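Local coordinates for protein N-alpha-acetyltransferase 30 (Saccharomyces cerevisiae, PDB 6YGA) that catalyses, as the catalytic subunit of the heterotrimeric NatC complex, transfer of an acetyl group from acetyl-CoA to the N-terminal methionine of proteins such as the L-A virus GAG protein, at residues A17-K20 against K21-A25; K98-E101 against I102-K106. All blocks are in the same frame, centred on the assembly; numbering follows the deposited sequence.

Contact 1 (A17-K20 against K21-A25); sequences ASIK and KLIDA
Lys20 and Asp24 meet one turn apart on helix 13-26, and the lysine chain can be followed outward past the carboxylate. Its CB makes no contact beyond its own backbone junction with Lys21. CG comes within 3.2 Å of Asp24 OD2, an approach that follows from its position anti to the backbone N (chi1 161°), beside the carbonyl carbon. CD draws back slightly, and CE returns to 3.2 Å from Asp24 OD2. The ammonium then overshoots: Lys20 NZ is 4.3 Å from Asp24 OD2, beyond a salt bridge, and pairs instead with Glu56 of the N-alpha-acetyltransferase 35 chain. Asp24 in turn spends OD1 on a hydrogen bond to the hydroxyl of Tyr36, so each charged group has its main polar partner beyond this pair. Along the backbone, Asp24 N donates to Lys20 O (3.0 Å), one of four successive i to i+4 bonds. Another, from Ile23 N to Ile19 O, is nearly straight at 170°. Here the isoleucines lie side by side, Ile19 CG2 and Ile23 CD1 3.8 Å apart. This is a helix of the GNAT fold lying against the mixed sheet: Ile19 and Ile23 pack on Cys64 of strand 61-72, and Ile23 also reaches Met83 and Ala85 of strand 76-86 as well as Tyr36 of helix 33-40, where Lys20 packs too, at the border with the neighbouring subunit.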
ATOM      1  N   ALA A  17     -29.692  14.490  13.199  1.00 85.76           N
ATOM      2  CA  ALA A  17     -30.110  13.431  12.287  1.00 86.82           C
ATOM      3  C   ALA A  17     -29.966  13.862  10.833  1.00 85.14           C
ATOM      4  O   ALA A  17     -29.636  13.044   9.967  1.00 85.97           O
ATOM      5  CB  ALA A  17     -31.550  13.019  12.585  1.00 91.62           C
ATOM      6  N   SER A  18     -30.208  15.142  10.543  1.00 84.85           N
ATOM      7  CA  SER A  18     -30.117  15.616   9.166  1.00 85.25           C
ATOM      8  C   SER A  18     -28.688  15.531   8.647  1.00 83.60           C
ATOM      9  O   SER A  18     -28.465  15.248   7.463  1.00 86.96           O
ATOM     10  CB  SER A  18     -30.638  17.047   9.071  1.00 87.50           C
ATOM     11  OG  SER A  18     -31.847  17.212   9.795  1.00 93.90           O
ATOM     12  N   ILE A  19     -27.708  15.784   9.517  1.00 78.93           N
ATOM     13  CA  ILE A  19     -26.304  15.670   9.127  1.00 72.75           C
ATOM     14  C   ILE A  19     -25.967  14.228   8.772  1.00 70.94           C
ATOM     15  O   ILE A  19     -25.254  13.963   7.796  1.00 69.73           O
ATOM     16  CB  ILE A  19     -25.400  16.201  10.254  1.00 69.06           C
ATOM     17  CG1 ILE A  19     -25.649  17.694  10.482  1.00 70.39           C
ATOM     18  CG2 ILE A  19     -23.934  15.931   9.949  1.00 62.73           C
ATOM     19  CD1 ILE A  19     -24.986  18.241  11.725  1.00 70.29           C
ATOM     20  N   LYS A  20     -26.476  13.276   9.556  1.00 70.64           N
ATOM     21  CA  LYS A  20     -26.223  11.867   9.274  1.00 67.23           C
ATOM     22  C   LYS A  20     -26.786  11.463   7.918  1.00 68.08           C
ATOM     23  O   LYS A  20     -26.142  10.719   7.169  1.00 67.72           O
ATOM     24  CB  LYS A  20     -26.810  10.997  10.389  1.00 67.96           C
ATOM     25  CG  LYS A  20     -27.010   9.541   9.998  1.00 68.27           C
ATOM     26  CD  LYS A  20     -26.834   8.608  11.181  1.00 68.31           C
ATOM     27  CE  LYS A  20     -26.871   7.159  10.728  1.00 71.79           C
ATOM     28  NZ  LYS A  20     -26.336   6.235  11.763  1.00 72.73           N
ATOM     29  N   LYS A  21     -27.979  11.954   7.574  1.00 70.42           N
ATOM     30  CA  LYS A  21     -28.581  11.602   6.290  1.00 72.76           C
ATOM     31  C   LYS A  21     -27.753  12.130   5.125  1.00 71.20           C
ATOM     32  O   LYS A  21     -27.554  11.428   4.128  1.00 72.44           O
ATOM     33  CB  LYS A  21     -30.008  12.141   6.216  1.00 76.97           C
ATOM     34  CG  LYS A  21     -30.818  11.577   5.061  1.00 81.72           C
ATOM     35  CD  LYS A  21     -31.069  10.087   5.246  1.00 84.79           C
ATOM     36  CE  LYS A  21     -32.051   9.554   4.212  1.00 88.25           C
ATOM     37  NZ  LYS A  21     -32.476   8.152   4.500  1.00 90.80           N
ATOM     38  N   LEU A  22     -27.264  13.367   5.233  1.00 69.48           N
ATOM     39  CA  LEU A  22     -26.448  13.942   4.167  1.00 68.85           C
ATOM     40  C   LEU A  22     -25.180  13.127   3.943  1.00 68.74           C
ATOM     41  O   LEU A  22     -24.869  12.738   2.811  1.00 70.07           O
ATOM     42  CB  LEU A  22     -26.091  15.388   4.505  1.00 68.32           C
ATOM     43  CG  LEU A  22     -27.108  16.489   4.222  1.00 70.57           C
ATOM     44  CD1 LEU A  22     -26.548  17.837   4.653  1.00 69.51           C
ATOM     45  CD2 LEU A  22     -27.464  16.505   2.749  1.00 72.66           C
ATOM     46  N   ILE A  23     -24.431  12.867   5.014  1.00 67.34           N
ATOM     47  CA  ILE A  23     -23.137  12.207   4.883  1.00 65.86           C
ATOM     48  C   ILE A  23     -23.308  10.767   4.409  1.00 69.69           C
ATOM     49  O   ILE A  23     -22.509  10.266   3.611  1.00 70.76           O
ATOM     50  CB  ILE A  23     -22.368  12.294   6.215  1.00 62.48           C
ATOM     51  CG1 ILE A  23     -22.004  13.750   6.524  1.00 58.56           C
ATOM     52  CG2 ILE A  23     -21.119  11.426   6.185  1.00 62.58           C
ATOM     53  CD1 ILE A  23     -21.384  13.962   7.887  1.00 57.50           C
ATOM     54  N   ASP A  24     -24.360  10.084   4.873  1.00 72.02           N
ATOM     55  CA  ASP A  24     -24.544   8.676   4.525  1.00 76.22           C
ATOM     56  C   ASP A  24     -24.869   8.484   3.048  1.00 80.83           C
ATOM     57  O   ASP A  24     -24.518   7.449   2.471  1.00 78.43           O
ATOM     58  CB  ASP A  24     -25.645   8.053   5.385  1.00 79.08           C
ATOM     59  CG  ASP A  24     -25.177   7.726   6.787  1.00 79.08           C
ATOM     60  OD1 ASP A  24     -23.949   7.618   6.997  1.00 77.04           O
ATOM     61  OD2 ASP A  24     -26.036   7.568   7.677  1.00 81.04           O
ATOM     62  N   ALA A  25     -25.537   9.455   2.423  1.00 87.97           N
ATOM     63  CA  ALA A  25     -25.888   9.318   1.013  1.00 96.30           C
ATOM     64  C   ALA A  25     -24.647   9.227   0.131  1.00101.31           C
ATOM     65  O   ALA A  25     -24.631   8.479  -0.854  1.00105.14           O
ATOM     66  CB  ALA A  25     -26.767  10.489   0.579  1.00 96.03           C
TER

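Contact 2 (K98-E101 against I102-K106); sequences KLVE and IAIDK
Val100 and Ile104 stand side by side on one face of helix 95-109, pointing the same way, with Val100 CG1 3.6 Å from Ile104 CD1. Complementary rotamers bring the two methyls together. Val100 holds CG1 anti to its own N (chi1 176°), which sends that branch along the helix toward the next turn; Ile104 places CG1 on the N side (chi1 -64°) and extends to CD1, leaning back toward Val100. The same rotamer lays Ile104 CG1 3.2 Å from Val100 O. That carbonyl also accepts Ile104 N, in a bond of 169°. In Ile102, CG2 lies between the backbone N and the carbonyl carbon. Ile102 CG2 consequently sits over the preceding turn, 3.2 Å from Leu99 O and also close to Lys98 O. Ala103 CB comes to 3.4 Å from Leu99 O, a small side chain where the helix packs on Ile65 and Cys67 of strand 61-72. This is the helix of a beta-alpha-beta unit of the GNAT fold, connecting strands 76-86 and 114-120. Among the polar side chains, Lys98 NZ and Glu101 OE1 form a long salt bridge of 3.7 Å, and Asp105 turns its carboxylate to Arg109. Glu101, Ile104 and Asp105 also pack on Phe578 of the N-alpha-acetyltransferase 35 chain. Chemically, the turns are joined by four backbone hydrogen bonds and by aliphatic contact; the charged groups probably add little between the two segments, since their ion pairs form within 98-101 or with residues farther along the helix.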
ATOM      1  N   LYS A  98     -16.972  26.884   0.696  1.00 57.81           N
ATOM      2  CA  LYS A  98     -17.230  27.804   1.798  1.00 59.43           C
ATOM      3  C   LYS A  98     -17.252  27.072   3.135  1.00 53.91           C
ATOM      4  O   LYS A  98     -16.816  27.617   4.154  1.00 52.37           O
ATOM      5  CB  LYS A  98     -18.545  28.546   1.565  1.00 67.13           C
ATOM      6  CG  LYS A  98     -18.649  29.844   2.340  1.00 74.47           C
ATOM      7  CD  LYS A  98     -17.520  30.787   1.958  1.00 79.32           C
ATOM      8  CE  LYS A  98     -17.552  32.056   2.789  1.00 82.39           C
ATOM      9  NZ  LYS A  98     -16.564  33.053   2.296  1.00 84.39           N
ATOM     10  N   LEU A  99     -17.754  25.834   3.151  1.00 52.01           N
ATOM     11  CA  LEU A  99     -17.752  25.053   4.383  1.00 49.44           C
ATOM     12  C   LEU A  99     -16.332  24.708   4.815  1.00 47.79           C
ATOM     13  O   LEU A  99     -16.016  24.738   6.009  1.00 45.87           O
ATOM     14  CB  LEU A  99     -18.585  23.784   4.203  1.00 47.16           C
ATOM     15  CG  LEU A  99     -20.105  23.934   4.290  1.00 48.98           C
ATOM     16  CD1 LEU A  99     -20.799  22.703   3.732  1.00 48.16           C
ATOM     17  CD2 LEU A  99     -20.526  24.170   5.729  1.00 50.09           C
ATOM     18  N   VAL A 100     -15.463  24.370   3.860  1.00 46.84           N
ATOM     19  CA  VAL A 100     -14.070  24.101   4.197  1.00 44.44           C
ATOM     20  C   VAL A 100     -13.404  25.362   4.728  1.00 46.87           C
ATOM     21  O   VAL A 100     -12.664  25.323   5.718  1.00 46.23           O
ATOM     22  CB  VAL A 100     -13.322  23.531   2.977  1.00 43.28           C
ATOM     23  CG1 VAL A 100     -11.850  23.343   3.297  1.00 42.05           C
ATOM     24  CG2 VAL A 100     -13.934  22.210   2.546  1.00 42.04           C
ATOM     25  N   GLU A 101     -13.679  26.507   4.097  1.00 48.51           N
ATOM     26  CA  GLU A 101     -13.045  27.754   4.512  1.00 50.66           C
ATOM     27  C   GLU A 101     -13.463  28.154   5.921  1.00 50.36           C
ATOM     28  O   GLU A 101     -12.632  28.609   6.714  1.00 49.68           O
ATOM     29  CB  GLU A 101     -13.376  28.870   3.520  1.00 54.78           C
ATOM     30  CG  GLU A 101     -12.635  28.765   2.194  1.00 58.40           C
ATOM     31  CD  GLU A 101     -13.002  29.876   1.225  1.00 62.34           C
ATOM     32  OE1 GLU A 101     -14.096  30.460   1.373  1.00 62.78           O
ATOM     33  OE2 GLU A 101     -12.195  30.169   0.318  1.00 63.79           O
ATOM     34  N   ILE A 102     -14.747  27.995   6.253  1.00 50.08           N
ATOM     35  CA  ILE A 102     -15.196  28.399   7.581  1.00 50.60           C
ATOM     36  C   ILE A 102     -14.699  27.421   8.640  1.00 46.81           C
ATOM     37  O   ILE A 102     -14.444  27.815   9.784  1.00 48.81           O
ATOM     38  CB  ILE A 102     -16.729  28.556   7.608  1.00 55.41           C
ATOM     39  CG1 ILE A 102     -17.183  29.180   8.929  1.00 57.66           C
ATOM     40  CG2 ILE A 102     -17.422  27.222   7.393  1.00 56.71           C
ATOM     41  CD1 ILE A 102     -18.652  29.509   8.966  1.00 60.59           C
ATOM     42  N   ALA A 103     -14.523  26.146   8.280  1.00 42.93           N
ATOM     43  CA  ALA A 103     -14.004  25.171   9.236  1.00 40.14           C
ATOM     44  C   ALA A 103     -12.516  25.384   9.488  1.00 41.35           C
ATOM     45  O   ALA A 103     -12.063  25.343  10.638  1.00 41.91           O
ATOM     46  CB  ALA A 103     -14.268  23.752   8.736  1.00 35.36           C
ATOM     47  N   ILE A 104     -11.738  25.610   8.426  1.00 40.89           N
ATOM     48  CA  ILE A 104     -10.312  25.865   8.601  1.00 41.97           C
ATOM     49  C   ILE A 104     -10.095  27.169   9.357  1.00 44.86           C
ATOM     50  O   ILE A 104      -9.194  27.275  10.198  1.00 44.53           O
ATOM     51  CB  ILE A 104      -9.596  25.869   7.237  1.00 42.04           C
ATOM     52  CG1 ILE A 104      -9.687  24.488   6.585  1.00 40.64           C
ATOM     53  CG2 ILE A 104      -8.136  26.283   7.394  1.00 41.50           C
ATOM     54  CD1 ILE A 104      -8.959  24.394   5.258  1.00 42.56           C
ATOM     55  N   ASP A 105     -10.924  28.178   9.077  1.00 46.76           N
ATOM     56  CA  ASP A 105     -10.831  29.438   9.807  1.00 46.42           C
ATOM     57  C   ASP A 105     -11.075  29.226  11.297  1.00 46.76           C
ATOM     58  O   ASP A 105     -10.398  29.831  12.136  1.00 47.80           O
ATOM     59  CB  ASP A 105     -11.819  30.449   9.223  1.00 48.20           C
ATOM     60  CG  ASP A 105     -11.716  31.817   9.871  1.00 54.95           C
ATOM     61  OD1 ASP A 105     -12.215  31.981  11.004  1.00 57.28           O
ATOM     62  OD2 ASP A 105     -11.131  32.730   9.250  1.00 59.40           O
ATOM     63  N   LYS A 106     -12.029  28.358  11.643  1.00 44.42           N
ATOM     64  CA  LYS A 106     -12.293  28.056  13.046  1.00 45.27           C
ATOM     65  C   LYS A 106     -11.113  27.335  13.684  1.00 47.26           C
ATOM     66  O   LYS A 106     -10.699  27.662  14.802  1.00 49.10           O
ATOM     67  CB  LYS A 106     -13.568  27.220  13.165  1.00 45.66           C
ATOM     68  CG  LYS A 106     -13.876  26.720  14.571  1.00 46.89           C
ATOM     69  CD  LYS A 106     -14.071  27.873  15.545  1.00 50.47           C
ATOM     70  CE  LYS A 106     -14.459  27.370  16.930  1.00 53.09           C
ATOM     71  NZ  LYS A 106     -14.595  28.488  17.902  1.00 55.85           N
TER

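Both contacts join successive turns of a single helix, but their side-chain chemistry differs. In contact 1 the oppositely charged Lys20 and Asp24 approach without a salt bridge beside an aliphatic pair; between the segments of contact 2 the side-chain contact is chiefly aliphatic. They lie on opposite sides of the chain's centre, 19 Å apart between contact centres, on two helices that both pack on strand 61-72. The centre of contact 2 lies about 9 Å from the centre of the chain, that of contact 1 about 13 Å, and contact 2 is more buried. The partner subunit also meets them differently: a salt bridge at contact 1, packing of an aromatic side chain at contact 2.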